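Local coordinates for protein aminoacyltransferase FemA (Staphylococcus aureus, PDB 1LRZ) that adds glycines 2 and 3 of the pentaglycine bridge of staphylococcal peptidoglycan, taking them from glycyl-tRNA, at residues A[6-11]-A[25-30]; A[38-43]-A[55-60]; A[172-177]-A[385-390]; A[181-186]-A[341-346]. One frame throughout, in Å; residues are numbered along the deposited sequence.

Contact 1: residues A[6-11]-A[25-30]; sequences LTAKEF and QTVGHY
Phe11, with CG turned away from its backbone N (chi1 -179°), swings its phenyl ring to the Gln25-Thr26 backbone, and the bend of Gln25 at chi2 (-61°) brings its amide end to the CZ edge of that ring. The ring comes in edge first: CE2 lies 3.6 Å from Gln25 C and 3.7 Å from Thr26 N. The amide end of Gln25 lies at the same edge, near the ring plane, with the two planes 71° apart. A flat, wide side chain suits the place, because the same ring also reaches Leu42, Ala55 and Leu57 of the sheet behind it. One turn earlier, Ala8 is small enough to let the helices come close: Val27 CG2 touches Ala8 O at 3.3 Å, while Ala8 CB meets Tyr30 CE2 at 4.3 Å. Both segments begin a helix, and each has its own threonine N-cap. Thr7 and Glu10 form a capping box in which Thr7 N donates to Glu10 OE1 at 3.0 Å, although the hydroxyl half is less sure because Thr7 OG1 sits too near Glu10 CG; Glu10 OE2 continues to a salt bridge with Lys46. In the other helix His29 N donates to Thr26 OG1 at 3.1 Å, and that hydroxyl is also hydrogen-bonded to Phe23 O. Directional bonds are thus spent on fixing where helices 8-16 and 27-35 begin, while van der Waals contact of the Phe11 edge, Val27 and Ala8 joins the two helix starts, with no hydrogen bond between them.

Contact 2: residues A[38-43]-A[55-60]; sequences YETHLV and ACLLTA
Residues 39-43 and 55-60 run antiparallel at 159°, with His41 and Leu58 exchanging two nearly straight hydrogen bonds (N to O, each 2.8 Å), Val43 and Cys56 a second pair, and Ala60 N donating to Glu39 O at 2.9 Å. Thr40 with Thr59 and Leu42 with Leu57 are the non-hydrogen-bonded pairs, and their side chains share one face. On it Leu42 CD2 lies across Leu57, 4.0 Å from CB, and Thr40 CG2 meets Leu57 CD2 at 4.1 Å. The two threonines lie side by side; Thr40 OG1 turns back to bond Tyr38 O from above the carbonyl plane, and Thr59 OG1 bonds Asn73. Beta-branched residues such as Thr40, Thr59 and Val43 suit extended backbone. The opposite face carries Glu39, His41, Val43, Cys56, Leu58 and Ala60. With chi1 at -59°, Val43 holds CG2 between its own N and C, where it meets Leu58 CD1 at 3.8 Å, roughly at a right angle. The small Ala60 CB takes the Glu39 chain alongside, CD at 4.0 Å, while the carboxylate reaches Lys68 in a salt bridge; a water accepts from Glu39 N and donates to Ala60 O, standing in for the return bond. These strands form a hairpin within the mixed sheet. Strand 67-78 pairs with 52-63; on the other side strand 2-5 borders 39-46, and the Leu42 backbone is hydrogen-bonded to Leu6, just past that strand's end. Helices 8-16 and 27-35 cover the Leu42-Leu57 face; helix 83-98 packs on the other, reaching Val43, Cys56 and Leu58.

Contact 3: residues A[172-177]-A[385-390]; sequences IKNMDG and GYNAEI
Met175 and Tyr386 make a Met-aromatic contact beside the Schellman motif, centred on the positive-phi Asn387, that closes the helix before strand 389-393. From CB, which lies 3.6 Å from Gly385 O, the methionine runs out extended. CG still passes the same carbonyl oxygen; SD then comes 5.0 Å from the centroid of the Tyr386 ring, 44° off its normal, an oblique approach. The methyl CE ends at Tyr386 CE1, 3.6 Å away, with the two side chains side by side and pointing the same way. A long, flexible thioether suits this position, since it can follow the tyrosine inward, where Trp347 and Thr183 also touch it. The polar tie is in the backbone: Asp176 N donates to Gly385 O at 2.9 Å, in the carbonyl plane, and Met175 CA adds a CH...O contact to the same oxygen. Gly385, with no side chain, allows the aspartate close, OD1 lying 3.4 Å from Gly385 CA. That carboxylate caps the start of helix 177-187 and makes a salt bridge with Arg179, so one residue both begins a helix and joins the distant 385-390 segment. Nearer the surface, the side chains of Asn174 and Asn387 cross obliquely, their amide planes 70° apart. A single water bridges them, accepting from Asn174 ND2 at 2.9 Å and donating to Asn387 OD1 at 3.1 Å.

Contact 4: residues A[181-186]-A[341-346]; sequences RNTKKV and GSYAVQ
Asn182 lays its CB squarely over the face of the Tyr343 ring, 3.3 Å from the centroid and 6° off the normal, a CH-pi contact. The amide plane is tilted 35° to the ring, and with CG anti to the carbonyl carbon (chi1 -77°) Asn182 OD1 reaches over the CZ end, 3.3 Å from Tyr343 OH. Asparagine suits the spot: it is short enough to set CB over the ring centre, with a polar end beside the phenol oxygen at the partly exposed border. Thr183 approaches the same tyrosine at about a right angle. Its OG1 is hydrogen-bonded to Arg179 O and receives a bond from a water, 2.9 Å, which also donates to Tyr343 O at 2.8 Å. One turn on, Val186 sets CG2 against Tyr343 CB at 4.2 Å and CG1 against Ala344 CB at 4.1 Å, the small alanine letting the branched valine close in. The two helices cross at -84°, their axes 8.5 Å apart, so they share a short patch. Phe382 and Tyr386 also pack on Tyr343. What joins helices 177-187 and 341-355 is therefore probably largely dispersion over an aromatic face and apolar carbons, with one water linking Thr183 OG1 and Tyr343 O.

From the N terminus, contact 1 closes a short loop between the first two helices, and contact 2 follows in series as the hairpin of strands 39-46 and 52-63. The two touch through Gln25 on Leu57 and Tyr30 on Thr40, and the helices pack on the hairpin's seven-stranded sheet. Contact 3 then spans more than two hundred residues, bringing the 172-177 turn to the turn between helix 377-384 and strand 389-393. Contact 4 lies within that span and itself encloses the long helices 245-272 and 277-307. Contacts 3 and 4 meet through Tyr386 and Tyr343, beside the nine-stranded sheet, their centres about 35 to 40 Å from those of contacts 1 and 2.

Contact 1: residues A[6-11]-A[25-30]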
loop_
_atom_site.group_PDB
_atom_site.type_symbol
_atom_site.label_atom_id
_atom_site.label_comp_id
_atom_site.label_asym_id
_atom_site.label_seq_id
_atom_site.Cartn_x
_atom_site.Cartn_y
_atom_site.Cartn_z
ATOM N N LEU A 6 16.249 -14.197 18.422
ATOM C CA LEU A 6 15.687 -15.179 17.506
ATOM C C LEU A 6 16.540 -15.264 16.252
ATOM O O LEU A 6 17.202 -14.293 15.874
ATOM C CB LEU A 6 14.262 -14.771 17.095
ATOM C CG LEU A 6 13.176 -14.513 18.147
ATOM C CD1 LEU A 6 11.906 -14.076 17.431
ATOM C CD2 LEU A 6 12.914 -15.784 18.980
ATOM N N THR A 7 16.525 -16.424 15.602
ATOM C CA THR A 7 17.257 -16.586 14.351
ATOM C C THR A 7 16.349 -15.963 13.297
ATOM O O THR A 7 15.152 -15.805 13.528
ATOM C CB THR A 7 17.450 -18.059 14.000
ATOM O OG1 THR A 7 16.173 -18.647 13.720
ATOM C CG2 THR A 7 18.114 -18.802 15.180
ATOM N N ALA A 8 16.904 -15.613 12.145
ATOM C CA ALA A 8 16.114 -15.006 11.085
ATOM C C ALA A 8 14.977 -15.930 10.652
ATOM O O ALA A 8 13.864 -15.477 10.363
ATOM C CB ALA A 8 17.015 -14.672 9.886
ATOM N N LYS A 9 15.260 -17.228 10.606
ATOM C CA LYS A 9 14.262 -18.208 10.197
ATOM C C LYS A 9 13.082 -18.225 11.170
ATOM O O LYS A 9 11.925 -18.171 10.760
ATOM C CB LYS A 9 14.915 -19.591 10.108
ATOM C CG LYS A 9 13.975 -20.703 9.678
ATOM C CD LYS A 9 14.663 -22.064 9.766
ATOM C CE LYS A 9 13.677 -23.211 9.606
ATOM N NZ LYS A 9 14.347 -24.523 9.844
ATOM N N GLU A 10 13.377 -18.288 12.462
ATOM C CA GLU A 10 12.319 -18.299 13.467
ATOM C C GLU A 10 11.501 -17.018 13.378
ATOM O O GLU A 10 10.286 -17.047 13.478
ATOM C CB GLU A 10 12.896 -18.377 14.884
ATOM C CG GLU A 10 13.843 -19.522 15.135
ATOM C CD GLU A 10 14.375 -19.499 16.551
ATOM O OE1 GLU A 10 14.808 -18.420 17.001
ATOM O OE2 GLU A 10 14.359 -20.554 17.212
ATOM N N PHE A 11 12.202 -15.895 13.246
ATOM C CA PHE A 11 11.582 -14.583 13.170
ATOM C C PHE A 11 10.602 -14.508 12.008
ATOM O O PHE A 11 9.436 -14.181 12.195
ATOM C CB PHE A 11 12.646 -13.509 12.977
ATOM C CG PHE A 11 12.086 -12.122 12.906
ATOM C CD1 PHE A 11 11.566 -11.512 14.045
ATOM C CD2 PHE A 11 12.088 -11.419 11.706
ATOM C CE1 PHE A 11 11.057 -10.213 13.992
ATOM C CE2 PHE A 11 11.580 -10.117 11.636
ATOM C CZ PHE A 11 11.066 -9.512 12.780
ATOM N N GLN A 25 8.632 -5.883 9.701
ATOM C CA GLN A 25 8.911 -6.976 10.643
ATOM C C GLN A 25 9.104 -8.249 9.817
ATOM O O GLN A 25 8.408 -9.249 10.011
ATOM C CB GLN A 25 7.746 -7.150 11.636
ATOM C CG GLN A 25 7.627 -5.993 12.648
ATOM C CD GLN A 25 8.875 -5.837 13.531
ATOM O OE1 GLN A 25 9.367 -4.720 13.766
ATOM N NE2 GLN A 25 9.379 -6.953 14.029
ATOM N N THR A 26 10.066 -8.199 8.897
ATOM C CA THR A 26 10.350 -9.321 7.995
ATOM C C THR A 26 11.850 -9.579 7.852
ATOM O O THR A 26 12.683 -8.736 8.192
ATOM C CB THR A 26 9.823 -9.031 6.569
ATOM O OG1 THR A 26 10.476 -7.856 6.065
ATOM C CG2 THR A 26 8.318 -8.797 6.576
ATOM N N VAL A 27 12.183 -10.743 7.313
ATOM C CA VAL A 27 13.577 -11.103 7.104
ATOM C C VAL A 27 14.189 -10.169 6.065
ATOM O O VAL A 27 15.340 -9.735 6.203
ATOM C CB VAL A 27 13.682 -12.562 6.641
ATOM C CG1 VAL A 27 15.111 -12.885 6.219
ATOM C CG2 VAL A 27 13.247 -13.470 7.770
ATOM N N GLY A 28 13.411 -9.842 5.033
ATOM C CA GLY A 28 13.904 -8.941 4.007
ATOM C C GLY A 28 14.261 -7.572 4.578
ATOM O O GLY A 28 15.254 -6.965 4.174
ATOM N N HIS A 29 13.464 -7.068 5.520
ATOM C CA HIS A 29 13.769 -5.759 6.100
ATOM C C HIS A 29 15.000 -5.886 7.001
ATOM O O HIS A 29 15.819 -4.968 7.071
ATOM C CB HIS A 29 12.581 -5.215 6.900
ATOM C CG HIS A 29 12.706 -3.764 7.245
ATOM N ND1 HIS A 29 12.917 -3.313 8.532
ATOM C CD2 HIS A 29 12.646 -2.657 6.468
ATOM C CE1 HIS A 29 12.976 -1.995 8.532
ATOM N NE2 HIS A 29 12.816 -1.572 7.292
ATOM N N TYR A 30 15.122 -7.034 7.669
ATOM C CA TYR A 30 16.261 -7.324 8.544
ATOM C C TYR A 30 17.549 -7.261 7.730
ATOM O O TYR A 30 18.526 -6.617 8.129
ATOM C CB TYR A 30 16.120 -8.727 9.143
ATOM C CG TYR A 30 17.342 -9.237 9.888
ATOM C CD1 TYR A 30 17.783 -8.615 11.054
ATOM C CD2 TYR A 30 18.022 -10.377 9.452
ATOM C CE1 TYR A 30 18.869 -9.112 11.778
ATOM C CE2 TYR A 30 19.114 -10.891 10.171
ATOM C CZ TYR A 30 19.529 -10.251 11.334
ATOM O OH TYR A 30 20.591 -10.753 12.059
#

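Contact 2: residues A[38-43]-A[55-60]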
loop_
_atom_site.group_PDB
_atom_site.type_symbol
_atom_site.label_atom_id
_atom_site.label_comp_id
_atom_site.label_asym_id
_atom_site.label_seq_id
_atom_site.Cartn_x
_atom_site.Cartn_y
_atom_site.Cartn_z
ATOM N N TYR A 38 23.038 -0.769 9.723
ATOM C CA TYR A 38 22.426 -0.532 11.028
ATOM C C TYR A 38 22.713 -1.681 11.982
ATOM O O TYR A 38 22.827 -2.835 11.561
ATOM C CB TYR A 38 20.898 -0.406 10.928
ATOM C CG TYR A 38 20.401 0.849 10.263
ATOM C CD1 TYR A 38 20.334 0.944 8.878
ATOM C CD2 TYR A 38 20.012 1.948 11.023
ATOM C CE1 TYR A 38 19.894 2.105 8.258
ATOM C CE2 TYR A 38 19.568 3.118 10.418
ATOM C CZ TYR A 38 19.513 3.191 9.032
ATOM O OH TYR A 38 19.087 4.349 8.419
ATOM N N GLU A 39 22.838 -1.358 13.264
ATOM C CA GLU A 39 22.998 -2.384 14.273
ATOM C C GLU A 39 21.568 -2.936 14.309
ATOM O O GLU A 39 20.616 -2.187 14.561
ATOM C CB GLU A 39 23.345 -1.772 15.627
ATOM C CG GLU A 39 23.542 -2.816 16.721
ATOM C CD GLU A 39 23.903 -2.198 18.055
ATOM O OE1 GLU A 39 24.726 -1.252 18.051
ATOM O OE2 GLU A 39 23.377 -2.652 19.102
ATOM N N THR A 40 21.409 -4.232 14.061
ATOM C CA THR A 40 20.075 -4.821 14.023
ATOM C C THR A 40 19.911 -6.013 14.954
ATOM O O THR A 40 20.763 -6.901 14.999
ATOM C CB THR A 40 19.730 -5.242 12.573
ATOM O OG1 THR A 40 20.073 -4.171 11.681
ATOM C CG2 THR A 40 18.238 -5.531 12.431
ATOM N N HIS A 41 18.808 -6.017 15.700
ATOM C CA HIS A 41 18.510 -7.091 16.647
ATOM C C HIS A 41 17.180 -7.776 16.350
ATOM O O HIS A 41 16.205 -7.132 15.931
ATOM C CB HIS A 41 18.419 -6.559 18.077
ATOM C CG HIS A 41 19.677 -5.930 18.589
ATOM N ND1 HIS A 41 20.235 -4.806 18.018
ATOM C CD2 HIS A 41 20.431 -6.213 19.676
ATOM C CE1 HIS A 41 21.273 -4.419 18.737
ATOM N NE2 HIS A 41 21.413 -5.255 19.750
ATOM N N LEU A 42 17.152 -9.087 16.575
ATOM C CA LEU A 42 15.934 -9.867 16.411
ATOM C C LEU A 42 15.679 -10.473 17.783
ATOM O O LEU A 42 16.409 -11.370 18.224
ATOM C CB LEU A 42 16.111 -10.973 15.368
ATOM C CG LEU A 42 16.368 -10.540 13.918
ATOM C CD1 LEU A 42 16.492 -11.787 13.046
ATOM C CD2 LEU A 42 15.238 -9.649 13.427
ATOM N N VAL A 43 14.661 -9.960 18.469
ATOM C CA VAL A 43 14.324 -10.443 19.798
ATOM C C VAL A 43 12.908 -11.012 19.807
ATOM O O VAL A 43 12.139 -10.804 18.861
ATOM C CB VAL A 43 14.449 -9.300 20.856
ATOM C CG1 VAL A 43 15.874 -8.748 20.860
ATOM C CG2 VAL A 43 13.452 -8.182 20.557
ATOM N N ALA A 55 7.751 -11.420 18.761
ATOM C CA ALA A 55 8.986 -11.083 18.065
ATOM C C ALA A 55 9.066 -9.602 17.725
ATOM O O ALA A 55 8.050 -8.906 17.651
ATOM C CB ALA A 55 9.093 -11.904 16.771
ATOM N N CYS A 56 10.283 -9.122 17.509
ATOM C CA CYS A 56 10.464 -7.743 17.117
ATOM C C CYS A 56 11.832 -7.516 16.539
ATOM O O CYS A 56 12.851 -7.972 17.083
ATOM C CB CYS A 56 10.261 -6.789 18.291
ATOM S SG CYS A 56 10.016 -5.062 17.765
ATOM N N LEU A 57 11.841 -6.837 15.403
ATOM C CA LEU A 57 13.078 -6.477 14.757
ATOM C C LEU A 57 13.368 -5.089 15.330
ATOM O O LEU A 57 12.501 -4.211 15.328
ATOM C CB LEU A 57 12.889 -6.429 13.242
ATOM C CG LEU A 57 14.070 -5.964 12.395
ATOM C CD1 LEU A 57 13.806 -6.344 10.941
ATOM C CD2 LEU A 57 14.250 -4.458 12.517
ATOM N N LEU A 58 14.569 -4.908 15.856
ATOM C CA LEU A 58 14.972 -3.633 16.441
ATOM C C LEU A 58 16.199 -3.131 15.710
ATOM O O LEU A 58 17.035 -3.928 15.279
ATOM C CB LEU A 58 15.357 -3.813 17.914
ATOM C CG LEU A 58 14.400 -4.479 18.912
ATOM C CD1 LEU A 58 15.172 -4.795 20.200
ATOM C CD2 LEU A 58 13.225 -3.565 19.191
ATOM N N THR A 59 16.295 -1.816 15.550
ATOM C CA THR A 59 17.470 -1.223 14.936
ATOM C C THR A 59 18.003 -0.221 15.952
ATOM O O THR A 59 17.244 0.376 16.717
ATOM C CB THR A 59 17.165 -0.498 13.601
ATOM O OG1 THR A 59 16.027 0.359 13.764
ATOM C CG2 THR A 59 16.930 -1.518 12.478
ATOM N N ALA A 60 19.316 -0.053 15.971
ATOM C CA ALA A 60 19.943 0.862 16.912
ATOM C C ALA A 60 20.914 1.763 16.179
ATOM O O ALA A 60 21.610 1.328 15.263
ATOM C CB ALA A 60 20.665 0.072 17.998
HETATM O O HOH W 1 23.686 1.337 13.691
#

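Contact 3: residues A[172-177]-A[385-390]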
loop_
_atom_site.group_PDB
_atom_site.type_symbol
_atom_site.label_atom_id
_atom_site.label_comp_id
_atom_site.label_asym_id
_atom_site.label_seq_id
_atom_site.Cartn_x
_atom_site.Cartn_y
_atom_site.Cartn_z
ATOM N N ILE A 172 -16.023 -4.524 -6.655
ATOM C CA ILE A 172 -16.485 -3.554 -7.641
ATOM C C ILE A 172 -17.873 -3.048 -7.260
ATOM O O ILE A 172 -18.166 -1.860 -7.395
ATOM C CB ILE A 172 -16.561 -4.179 -9.048
ATOM C CG1 ILE A 172 -15.160 -4.268 -9.646
ATOM C CG2 ILE A 172 -17.487 -3.351 -9.960
ATOM C CD1 ILE A 172 -15.130 -4.979 -10.984
ATOM N N LYS A 173 -18.729 -3.942 -6.773
ATOM C CA LYS A 173 -20.083 -3.530 -6.406
ATOM C C LYS A 173 -20.099 -2.530 -5.260
ATOM O O LYS A 173 -20.984 -1.687 -5.201
ATOM C CB LYS A 173 -20.942 -4.738 -6.026
ATOM C CG LYS A 173 -22.426 -4.395 -5.803
ATOM C CD LYS A 173 -23.250 -5.669 -5.678
ATOM C CE LYS A 173 -24.744 -5.385 -5.760
ATOM N NZ LYS A 173 -25.238 -4.589 -4.596
ATOM N N ASN A 174 -19.117 -2.613 -4.361
ATOM C CA ASN A 174 -19.067 -1.706 -3.219
ATOM C C ASN A 174 -18.347 -0.386 -3.500
ATOM O O ASN A 174 -18.292 0.473 -2.629
ATOM C CB ASN A 174 -18.424 -2.406 -2.004
ATOM C CG ASN A 174 -19.247 -3.592 -1.513
ATOM O OD1 ASN A 174 -20.416 -3.726 -1.871
ATOM N ND2 ASN A 174 -18.642 -4.453 -0.679
ATOM N N MET A 175 -17.781 -0.236 -4.698
ATOM C CA MET A 175 -17.100 1.008 -5.075
ATOM C C MET A 175 -18.179 2.057 -5.320
ATOM O O MET A 175 -19.326 1.705 -5.582
ATOM C CB MET A 175 -16.319 0.854 -6.395
ATOM C CG MET A 175 -15.037 0.028 -6.342
ATOM S SD MET A 175 -14.221 -0.058 -7.966
ATOM C CE MET A 175 -12.923 -1.284 -7.629
ATOM N N ASP A 176 -17.824 3.340 -5.243
ATOM C CA ASP A 176 -18.817 4.361 -5.538
ATOM C C ASP A 176 -18.896 4.493 -7.072
ATOM O O ASP A 176 -18.077 3.908 -7.803
ATOM C CB ASP A 176 -18.483 5.695 -4.836
ATOM C CG ASP A 176 -17.212 6.374 -5.360
ATOM O OD1 ASP A 176 -16.853 7.427 -4.800
ATOM O OD2 ASP A 176 -16.584 5.893 -6.316
ATOM N N GLY A 177 -19.887 5.225 -7.564
ATOM C CA GLY A 177 -20.065 5.357 -9.002
ATOM C C GLY A 177 -18.831 5.684 -9.821
ATOM O O GLY A 177 -18.562 5.044 -10.841
ATOM N N GLY A 385 -13.620 6.119 -2.217
ATOM C CA GLY A 385 -14.409 5.539 -3.289
ATOM C C GLY A 385 -14.307 4.029 -3.450
ATOM O O GLY A 385 -15.169 3.428 -4.100
ATOM N N TYR A 386 -13.271 3.416 -2.869
ATOM C CA TYR A 386 -13.076 1.968 -2.950
ATOM C C TYR A 386 -13.762 1.228 -1.799
ATOM O O TYR A 386 -13.659 0.003 -1.687
ATOM C CB TYR A 386 -11.574 1.633 -2.942
ATOM C CG TYR A 386 -10.901 1.803 -4.285
ATOM C CD1 TYR A 386 -10.902 0.774 -5.228
ATOM C CD2 TYR A 386 -10.283 3.006 -4.625
ATOM C CE1 TYR A 386 -10.293 0.945 -6.483
ATOM C CE2 TYR A 386 -9.680 3.189 -5.872
ATOM C CZ TYR A 386 -9.685 2.160 -6.796
ATOM O OH TYR A 386 -9.070 2.350 -8.028
ATOM N N ASN A 387 -14.454 1.980 -0.952
ATOM C CA ASN A 387 -15.157 1.440 0.209
ATOM C C ASN A 387 -14.189 1.044 1.315
ATOM O O ASN A 387 -14.486 0.159 2.101
ATOM C CB ASN A 387 -16.016 0.210 -0.146
ATOM C CG ASN A 387 -17.072 -0.080 0.917
ATOM O OD1 ASN A 387 -17.376 -1.232 1.223
ATOM N ND2 ASN A 387 -17.640 0.972 1.478
ATOM N N ALA A 388 -13.032 1.686 1.368
ATOM C CA ALA A 388 -12.062 1.391 2.406
ATOM C C ALA A 388 -12.546 2.055 3.689
ATOM O O ALA A 388 -13.489 2.848 3.656
ATOM C CB ALA A 388 -10.708 1.952 2.021
ATOM N N GLU A 389 -11.934 1.716 4.822
ATOM C CA GLU A 389 -12.303 2.365 6.084
ATOM C C GLU A 389 -11.014 2.938 6.675
ATOM O O GLU A 389 -9.931 2.581 6.226
ATOM C CB GLU A 389 -12.943 1.361 7.061
ATOM C CG GLU A 389 -11.956 0.590 7.893
ATOM C CD GLU A 389 -12.616 -0.412 8.841
ATOM O OE1 GLU A 389 -13.525 -0.019 9.620
ATOM O OE2 GLU A 389 -12.207 -1.593 8.805
ATOM N N ILE A 390 -11.104 3.825 7.663
ATOM C CA ILE A 390 -9.878 4.372 8.250
ATOM C C ILE A 390 -9.503 3.650 9.552
ATOM O O ILE A 390 -10.361 3.380 10.397
ATOM C CB ILE A 390 -10.009 5.876 8.601
ATOM C CG1 ILE A 390 -10.306 6.707 7.340
ATOM C CG2 ILE A 390 -8.716 6.364 9.268
ATOM C CD1 ILE A 390 -9.237 6.620 6.264
HETATM O O HOH W 2 -15.952 -3.546 -0.170
#

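Contact 4: residues A[181-186]-A[341-346]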
loop_
_atom_site.group_PDB
_atom_site.type_symbol
_atom_site.label_atom_id
_atom_site.label_comp_id
_atom_site.label_asym_id
_atom_site.label_seq_id
_atom_site.Cartn_x
_atom_site.Cartn_y
_atom_site.Cartn_z
ATOM N N ARG A 181 -17.048 3.038 -12.412
ATOM C CA ARG A 181 -17.007 3.409 -13.819
ATOM C C ARG A 181 -15.590 3.385 -14.384
ATOM O O ARG A 181 -15.350 2.813 -15.449
ATOM C CB ARG A 181 -17.621 4.802 -14.034
ATOM C CG ARG A 181 -17.474 5.304 -15.472
ATOM C CD ARG A 181 -18.288 6.584 -15.744
ATOM N NE ARG A 181 -18.017 7.113 -17.081
ATOM C CZ ARG A 181 -18.522 8.251 -17.556
ATOM N NH1 ARG A 181 -18.212 8.657 -18.783
ATOM N NH2 ARG A 181 -19.343 8.977 -16.806
ATOM N N ASN A 182 -14.658 4.005 -13.672
ATOM C CA ASN A 182 -13.270 4.051 -14.121
ATOM C C ASN A 182 -12.610 2.672 -14.116
ATOM O O ASN A 182 -11.794 2.361 -14.991
ATOM C CB ASN A 182 -12.479 5.043 -13.255
ATOM C CG ASN A 182 -12.763 6.499 -13.642
ATOM O OD1 ASN A 182 -12.903 7.376 -12.794
ATOM N ND2 ASN A 182 -12.845 6.745 -14.927
ATOM N N THR A 183 -12.969 1.839 -13.142
ATOM C CA THR A 183 -12.405 0.496 -13.074
ATOM C C THR A 183 -12.914 -0.322 -14.266
ATOM O O THR A 183 -12.137 -1.015 -14.929
ATOM C CB THR A 183 -12.773 -0.189 -11.724
ATOM O OG1 THR A 183 -12.128 0.514 -10.654
ATOM C CG2 THR A 183 -12.311 -1.650 -11.705
ATOM N N LYS A 184 -14.212 -0.231 -14.553
ATOM C CA LYS A 184 -14.766 -0.952 -15.701
ATOM C C LYS A 184 -14.075 -0.423 -16.960
ATOM O O LYS A 184 -13.755 -1.187 -17.866
ATOM C CB LYS A 184 -16.281 -0.721 -15.833
ATOM C CG LYS A 184 -17.142 -1.446 -14.793
ATOM C CD LYS A 184 -18.638 -1.186 -15.025
ATOM C CE LYS A 184 -19.078 -1.654 -16.416
ATOM N NZ LYS A 184 -20.562 -1.596 -16.640
ATOM N N LYS A 185 -13.834 0.884 -17.006
ATOM C CA LYS A 185 -13.185 1.480 -18.175
ATOM C C LYS A 185 -11.828 0.857 -18.516
ATOM O O LYS A 185 -11.608 0.438 -19.650
ATOM C CB LYS A 185 -12.992 2.990 -18.006
ATOM C CG LYS A 185 -12.372 3.621 -19.248
ATOM C CD LYS A 185 -11.664 4.938 -18.963
ATOM C CE LYS A 185 -12.617 6.040 -18.571
ATOM N NZ LYS A 185 -11.903 7.337 -18.424
ATOM N N VAL A 186 -10.913 0.801 -17.554
ATOM C CA VAL A 186 -9.598 0.243 -17.841
ATOM C C VAL A 186 -9.617 -1.226 -18.183
ATOM O O VAL A 186 -8.718 -1.714 -18.860
ATOM C CB VAL A 186 -8.599 0.443 -16.688
ATOM C CG1 VAL A 186 -8.133 1.862 -16.681
ATOM C CG2 VAL A 186 -9.217 0.036 -15.363
ATOM N N GLY A 341 -5.030 4.999 -15.825
ATOM C CA GLY A 341 -3.953 4.110 -15.439
ATOM C C GLY A 341 -3.954 3.841 -13.943
ATOM O O GLY A 341 -3.625 2.741 -13.492
ATOM N N SER A 342 -4.337 4.850 -13.169
ATOM C CA SER A 342 -4.375 4.741 -11.719
ATOM C C SER A 342 -5.288 3.600 -11.264
ATOM O O SER A 342 -4.963 2.839 -10.346
ATOM C CB SER A 342 -4.887 6.056 -11.129
ATOM O OG SER A 342 -4.774 6.025 -9.720
ATOM N N TYR A 343 -6.450 3.515 -11.903
ATOM C CA TYR A 343 -7.432 2.498 -11.595
ATOM C C TYR A 343 -6.942 1.117 -12.015
ATOM O O TYR A 343 -7.264 0.117 -11.365
ATOM C CB TYR A 343 -8.747 2.846 -12.294
ATOM C CG TYR A 343 -9.365 4.114 -11.747
ATOM C CD1 TYR A 343 -10.130 4.083 -10.584
ATOM C CD2 TYR A 343 -9.155 5.351 -12.368
ATOM C CE1 TYR A 343 -10.673 5.240 -10.042
ATOM C CE2 TYR A 343 -9.703 6.534 -11.824
ATOM C CZ TYR A 343 -10.463 6.458 -10.661
ATOM O OH TYR A 343 -11.045 7.578 -10.114
ATOM N N ALA A 344 -6.164 1.064 -13.094
ATOM C CA ALA A 344 -5.616 -0.202 -13.601
ATOM C C ALA A 344 -4.609 -0.745 -12.594
ATOM O O ALA A 344 -4.628 -1.934 -12.261
ATOM C CB ALA A 344 -4.935 0.019 -14.967
ATOM N N VAL A 345 -3.729 0.128 -12.105
ATOM C CA VAL A 345 -2.732 -0.276 -11.115
ATOM C C VAL A 345 -3.408 -0.817 -9.845
ATOM O O VAL A 345 -3.061 -1.896 -9.365
ATOM C CB VAL A 345 -1.810 0.909 -10.729
ATOM C CG1 VAL A 345 -0.922 0.518 -9.531
ATOM C CG2 VAL A 345 -0.917 1.280 -11.920
ATOM N N GLN A 346 -4.372 -0.075 -9.306
ATOM C CA GLN A 346 -5.059 -0.517 -8.097
ATOM C C GLN A 346 -5.806 -1.833 -8.341
ATOM O O GLN A 346 -5.756 -2.746 -7.510
ATOM C CB GLN A 346 -6.055 0.545 -7.606
ATOM C CG GLN A 346 -5.427 1.872 -7.103
ATOM C CD GLN A 346 -4.388 1.646 -6.017
ATOM O OE1 GLN A 346 -4.601 0.869 -5.079
ATOM N NE2 GLN A 346 -3.266 2.339 -6.126
HETATM O O HOH W 3 -9.442 0.286 -9.691
#